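Local coordinates for protein aspartate aminotransferase (PDB 3K7Y) that probably catalyses the pyridoxal-phosphate-dependent interconversion of L-aspartate and 2-oxoglutarate with oxaloacetate and L-glutamate, working as a homodimer, at residues S246-M251 against G255-A260; G108-L113 against I211-Y216. All coordinates share one frame; numbering follows the deposited sequence.

Contact 1. Residues S246-M251 against G255-A260; sequences SFSKNM and GERAGA. With PLP (pyridoxal-5'-phosphate), chain B.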
# COMPACT_ATOMS: atom_id res chain seq x y z
N SER A 246 -3.26 -6.85 -12.28
CA SER A 246 -3.12 -7.58 -11.03
C SER A 246 -2.51 -8.93 -11.28
O SER A 246 -2.75 -9.54 -12.33
CB SER A 246 -4.48 -7.78 -10.36
OG SER A 246 -4.36 -8.67 -9.26
N PHE A 247 -1.73 -9.40 -10.32
CA PHE A 247 -1.12 -10.72 -10.38
C PHE A 247 -1.62 -11.50 -9.19
O PHE A 247 -0.97 -12.47 -8.75
CB PHE A 247 0.39 -10.62 -10.25
CG PHE A 247 1.04 -9.77 -11.29
CD1 PHE A 247 1.24 -10.25 -12.58
CD2 PHE A 247 1.51 -8.51 -10.97
CE1 PHE A 247 1.89 -9.47 -13.54
CE2 PHE A 247 2.16 -7.72 -11.93
CZ PHE A 247 2.35 -8.20 -13.21
N SER A 248 -2.75 -11.08 -8.63
CA SER A 248 -3.28 -11.76 -7.48
C SER A 248 -3.74 -13.15 -7.84
O SER A 248 -3.57 -14.06 -7.03
CB SER A 248 -4.39 -10.98 -6.81
OG SER A 248 -3.84 -10.20 -5.76
N LYS A 249 -4.28 -13.32 -9.05
CA LYS A 249 -4.72 -14.64 -9.53
C LYS A 249 -3.77 -15.34 -10.53
O LYS A 249 -3.59 -16.56 -10.46
CB LYS A 249 -6.14 -14.56 -10.07
CG LYS A 249 -7.19 -14.42 -8.98
CD LYS A 249 -7.49 -12.96 -8.61
CE LYS A 249 -8.60 -12.88 -7.56
NZ LYS A 249 -8.87 -11.49 -7.08
N ASN A 250 -3.19 -14.56 -11.44
CA ASN A 250 -2.11 -14.97 -12.33
C ASN A 250 -1.01 -15.82 -11.70
O ASN A 250 -0.74 -16.94 -12.15
CB ASN A 250 -1.42 -13.72 -12.87
CG ASN A 250 -2.13 -13.15 -14.06
OD1 ASN A 250 -2.69 -13.89 -14.88
ND2 ASN A 250 -2.12 -11.82 -14.17
N MET A 251 -0.36 -15.23 -10.70
CA MET A 251 0.73 -15.87 -9.99
C MET A 251 0.26 -16.49 -8.68
O MET A 251 1.08 -16.91 -7.87
CB MET A 251 1.77 -14.83 -9.64
CG MET A 251 2.87 -14.72 -10.60
SD MET A 251 2.58 -13.32 -11.64
CE MET A 251 4.10 -13.32 -12.59
N GLY A 255 -2.19 -12.28 -1.10
CA GLY A 255 -1.79 -11.35 -0.04
C GLY A 255 -0.56 -10.51 -0.32
O GLY A 255 -0.31 -9.54 0.38
N GLU A 256 0.22 -10.89 -1.33
CA GLU A 256 1.43 -10.14 -1.65
C GLU A 256 1.08 -8.75 -2.18
O GLU A 256 1.90 -7.82 -2.13
CB GLU A 256 2.25 -10.91 -2.67
CG GLU A 256 3.49 -11.66 -2.14
CD GLU A 256 3.55 -11.82 -0.62
OE1 GLU A 256 3.79 -10.81 0.08
OE2 GLU A 256 3.41 -12.96 -0.15
N ARG A 257 -0.15 -8.63 -2.67
CA ARG A 257 -0.69 -7.42 -3.30
C ARG A 257 0.16 -6.97 -4.48
O ARG A 257 0.57 -5.81 -4.55
CB ARG A 257 -0.87 -6.28 -2.30
CG ARG A 257 -1.39 -6.71 -0.94
CD ARG A 257 -2.78 -7.33 -1.01
NE ARG A 257 -3.75 -6.41 -1.58
CZ ARG A 257 -4.26 -6.51 -2.81
NH1 ARG A 257 -3.93 -7.52 -3.62
NH2 ARG A 257 -5.12 -5.58 -3.22
N ALA A 258 0.44 -7.89 -5.41
CA ALA A 258 1.25 -7.54 -6.60
C ALA A 258 0.39 -6.94 -7.73
O ALA A 258 -0.57 -7.58 -8.22
CB ALA A 258 2.03 -8.75 -7.11
N GLY A 259 0.71 -5.70 -8.12
CA GLY A 259 0.01 -5.03 -9.23
C GLY A 259 0.84 -3.99 -9.97
O GLY A 259 1.86 -3.51 -9.46
N ALA A 260 0.40 -3.61 -11.16
CA ALA A 260 1.08 -2.59 -11.94
C ALA A 260 0.10 -1.61 -12.60
O ALA A 260 -1.07 -1.92 -12.75
CB ALA A 260 1.96 -3.24 -12.96
N1 PLP B . -10.20 -5.72 -11.06
C2 PLP B . -10.99 -6.84 -11.13
C2A PLP B . -11.95 -6.96 -12.26
C3 PLP B . -10.89 -7.83 -10.16
O3 PLP B . -11.67 -8.95 -10.24
C4 PLP B . -9.98 -7.67 -9.11
C4A PLP B . -9.80 -8.83 -8.18
O4A PLP B . -8.90 -9.66 -8.41
C5 PLP B . -9.15 -6.54 -9.04
C6 PLP B . -9.29 -5.56 -10.02
C5A PLP B . -8.14 -6.26 -7.92
O4P PLP B . -7.23 -7.30 -7.62
P PLP B . -6.23 -7.18 -6.35
O1P PLP B . -4.97 -7.97 -6.57
O2P PLP B . -6.88 -7.81 -5.15
O3P PLP B . -5.90 -5.72 -6.15
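Phe247 and Ala258 join the two segments through backbone and side chain together. Phe247 N donates to Ala258 O at 3.0 Å, the N-H pointing at the oxygen at 160° while the donor sits tilted 29° from the carbonyl plane. With CG placed beside its backbone N (chi1 -58°), the Phe247 ring turns one edge to the same peptide: Ala258 C lies in the ring plane and Gly259 N near it, while Phe247 CD2 packs against Ala258 CB at 3.9 Å. Leu297 and Leu84 also touch this aromatic side chain. One residue back, Ser246 and Gly259 form an antiparallel, non-hydrogen-bonded pair of strands 241-246 and 258-264. These neighbours belong to the mixed sheet of the large domain of a fold-type I PLP enzyme, and the loop leaving the first strand, with Arg257 just before the second, forms much of the phosphate cup.

Ser246 OG accepts from Ser248 N at 3.0 Å, an ST turn that brings both serines to the cofactor, and itself donates to PLP O1P at 2.8 Å. Ser248 OG donates to that same oxygen, and Arg257 NH1 makes a third bond to it at 3.2 Å.

Along Arg257, the bond to CB leads away from 246-251. CG lies beside the backbone N, and bends at chi2 and chi3 turn the chain through CG and CD back toward the phosphate. NE makes a weak hydrogen bond to Ser288 O of the second subunit and NH2 hydrogen-bonds to Tyr286 O of the same subunit, which probably fixes the rotation of the guanidinium. Arg257 CZ stands 3.7 Å from PLP O2P. With PLP P in plane at the guanidinium edge, Arg257 NH2 donates to PLP O3P at 3.0 Å.

Contact 2. Residues G108-L113 against I211-Y216; sequences GAIFVL and IFDIAY. With PLP (pyridoxal-5'-phosphate), chain B.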
# COMPACT_ATOMS: atom_id res chain seq x y z
N GLY A 108 -4.71 -1.35 -5.99
CA GLY A 108 -3.73 -0.33 -5.77
C GLY A 108 -3.43 0.45 -7.03
O GLY A 108 -3.08 1.61 -6.96
N ALA A 109 -3.56 -0.17 -8.18
CA ALA A 109 -3.26 0.56 -9.40
C ALA A 109 -4.49 1.35 -9.82
O ALA A 109 -4.37 2.50 -10.26
CB ALA A 109 -2.79 -0.37 -10.49
N ILE A 110 -5.66 0.75 -9.66
CA ILE A 110 -6.89 1.43 -10.03
C ILE A 110 -6.91 2.74 -9.27
O ILE A 110 -6.93 3.82 -9.87
CB ILE A 110 -8.16 0.60 -9.72
CG1 ILE A 110 -8.24 -0.62 -10.64
CG2 ILE A 110 -9.43 1.45 -9.87
CD1 ILE A 110 -9.02 -1.82 -9.99
N PHE A 111 -6.84 2.65 -7.95
CA PHE A 111 -6.96 3.87 -7.15
C PHE A 111 -5.93 4.96 -7.44
O PHE A 111 -6.34 6.11 -7.51
CB PHE A 111 -7.04 3.58 -5.67
CG PHE A 111 -5.81 3.87 -4.91
CD1 PHE A 111 -5.09 2.84 -4.34
CD2 PHE A 111 -5.39 5.18 -4.71
CE1 PHE A 111 -3.96 3.11 -3.58
CE2 PHE A 111 -4.27 5.47 -3.97
CZ PHE A 111 -3.54 4.44 -3.40
N VAL A 112 -4.65 4.65 -7.64
CA VAL A 112 -3.69 5.73 -7.94
C VAL A 112 -4.08 6.42 -9.24
O VAL A 112 -3.96 7.64 -9.36
CB VAL A 112 -2.18 5.32 -8.07
CG1 VAL A 112 -1.32 6.56 -8.46
CG2 VAL A 112 -1.64 4.72 -6.78
N LEU A 113 -4.57 5.63 -10.19
CA LEU A 113 -5.02 6.18 -11.47
C LEU A 113 -6.22 7.09 -11.31
O LEU A 113 -6.32 8.12 -11.97
CB LEU A 113 -5.36 5.08 -12.45
CG LEU A 113 -5.93 5.54 -13.78
CD1 LEU A 113 -4.93 6.43 -14.53
CD2 LEU A 113 -6.26 4.31 -14.59
N ILE A 211 -9.29 2.72 -20.14
CA ILE A 211 -8.55 2.14 -19.04
C ILE A 211 -8.92 0.68 -19.04
O ILE A 211 -10.09 0.35 -18.83
CB ILE A 211 -8.93 2.76 -17.65
CG1 ILE A 211 -8.48 4.22 -17.54
CG2 ILE A 211 -8.35 1.91 -16.51
CD1 ILE A 211 -9.41 5.25 -18.20
N PHE A 212 -7.96 -0.18 -19.32
CA PHE A 212 -8.23 -1.60 -19.33
C PHE A 212 -8.01 -2.18 -17.94
O PHE A 212 -6.99 -1.88 -17.29
CB PHE A 212 -7.31 -2.31 -20.34
CG PHE A 212 -7.49 -1.84 -21.75
CD1 PHE A 212 -6.74 -0.77 -22.25
CD2 PHE A 212 -8.40 -2.47 -22.59
CE1 PHE A 212 -6.89 -0.33 -23.57
CE2 PHE A 212 -8.57 -2.04 -23.91
CZ PHE A 212 -7.81 -0.97 -24.40
N ASP A 213 -8.95 -2.99 -17.49
CA ASP A 213 -8.75 -3.72 -16.24
C ASP A 213 -8.39 -5.19 -16.49
O ASP A 213 -9.21 -5.99 -16.96
CB ASP A 213 -9.95 -3.62 -15.31
CG ASP A 213 -9.60 -3.99 -13.86
OD1 ASP A 213 -8.45 -4.42 -13.57
OD2 ASP A 213 -10.49 -3.83 -12.98
N ILE A 214 -7.14 -5.53 -16.17
CA ILE A 214 -6.64 -6.87 -16.40
C ILE A 214 -6.26 -7.55 -15.08
O ILE A 214 -5.14 -7.40 -14.59
CB ILE A 214 -5.49 -6.87 -17.44
CG1 ILE A 214 -6.07 -6.89 -18.85
CG2 ILE A 214 -4.61 -8.09 -17.31
CD1 ILE A 214 -6.21 -5.55 -19.44
N ALA A 215 -7.22 -8.28 -14.51
CA ALA A 215 -6.98 -9.06 -13.30
C ALA A 215 -6.67 -10.54 -13.54
O ALA A 215 -6.14 -11.21 -12.65
CB ALA A 215 -8.13 -8.93 -12.38
N TYR A 216 -7.01 -11.05 -14.73
CA TYR A 216 -6.85 -12.49 -15.00
C TYR A 216 -6.28 -12.83 -16.38
O TYR A 216 -6.95 -13.50 -17.18
CB TYR A 216 -8.19 -13.22 -14.85
CG TYR A 216 -9.02 -12.81 -13.67
CD1 TYR A 216 -8.83 -13.39 -12.43
CD2 TYR A 216 -10.02 -11.84 -13.81
CE1 TYR A 216 -9.60 -13.02 -11.35
CE2 TYR A 216 -10.78 -11.45 -12.72
CZ TYR A 216 -10.57 -12.05 -11.49
OH TYR A 216 -11.32 -11.68 -10.40
N1 PLP B . -10.20 -5.72 -11.06
C2 PLP B . -10.99 -6.84 -11.13
C2A PLP B . -11.95 -6.96 -12.26
C3 PLP B . -10.89 -7.83 -10.16
O3 PLP B . -11.67 -8.95 -10.24
C4 PLP B . -9.98 -7.67 -9.11
C4A PLP B . -9.80 -8.83 -8.18
O4A PLP B . -8.90 -9.66 -8.41
C5 PLP B . -9.15 -6.54 -9.04
C6 PLP B . -9.29 -5.56 -10.02
C5A PLP B . -8.14 -6.26 -7.92
O4P PLP B . -7.23 -7.30 -7.62
P PLP B . -6.23 -7.18 -6.35
O1P PLP B . -4.97 -7.97 -6.57
O2P PLP B . -6.88 -7.81 -5.15
O3P PLP B . -5.90 -5.72 -6.15
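Ile110 and Asp213 have the closest CA atoms, 8.3 Å apart, where helix 105-118 passes strand 209-214 with no hydrogen bond between the two segments. The strand lies inside the mixed sheet of the fold-type I aminotransferase domain, and the helix packs over it and over Cys244 of the adjacent strand 241-246.

Two side chains reach out from each element. Farther from the cofactor, Leu113 CD2 presses into the branch of Ile211, at 3.7 Å from both CG1 and CG2. Leu113 CG stands opposite the backbone N (chi1 176°), which carries CD2 out to these two atoms, and the side chains meet at a slant. Nearer the cofactor, Ile110 and Asp213 cross at about a right angle. Ile110 CD1 ends 3.9 Å from Asp213 OD2 and also meets PLP C6, a methyl group next to both carboxylate and pyridine. The carboxylate approaches the pyridine nitrogen unevenly: Asp213 OD2 is 2.7 Å from PLP N1, whereas OD1 is 3.3 Å from it. An aspartate facing this nitrogen is a feature of the family.

Past the end of the strand, Ala215 CB comes to 3.7 Å from PLP C3 and also lies over one face of the Tyr216 ring, offset toward its rim. Tyr216 OH shares a 2.8 Å hydrogen bond with PLP O3.

In the fold
The two contacts hold different ends of one cofactor: contact 1 holds the phosphate and brings Lys249 to the C4A group, contact 2 takes the pyridine ring and O3. Their centres lie 11 Å apart and both reach the same sheet, where Ser246 N and Ile214 O, 3.0 Å apart, probably hydrogen-bond between adjacent strands. A second link runs beside the cofactor, Lys249 CD packing 3.5 Å from Tyr216 CE1. Lys249 is probably the internal-aldimine lysine of this family; in the model its NZ hydrogen-bonds to Tyr68 OH of the second subunit. With Tyr286 and Ser288 of that subunit reaching Arg257, the pocket borders the dimer interface. Phe285 of the second subunit meets Phe111 edge-to-face.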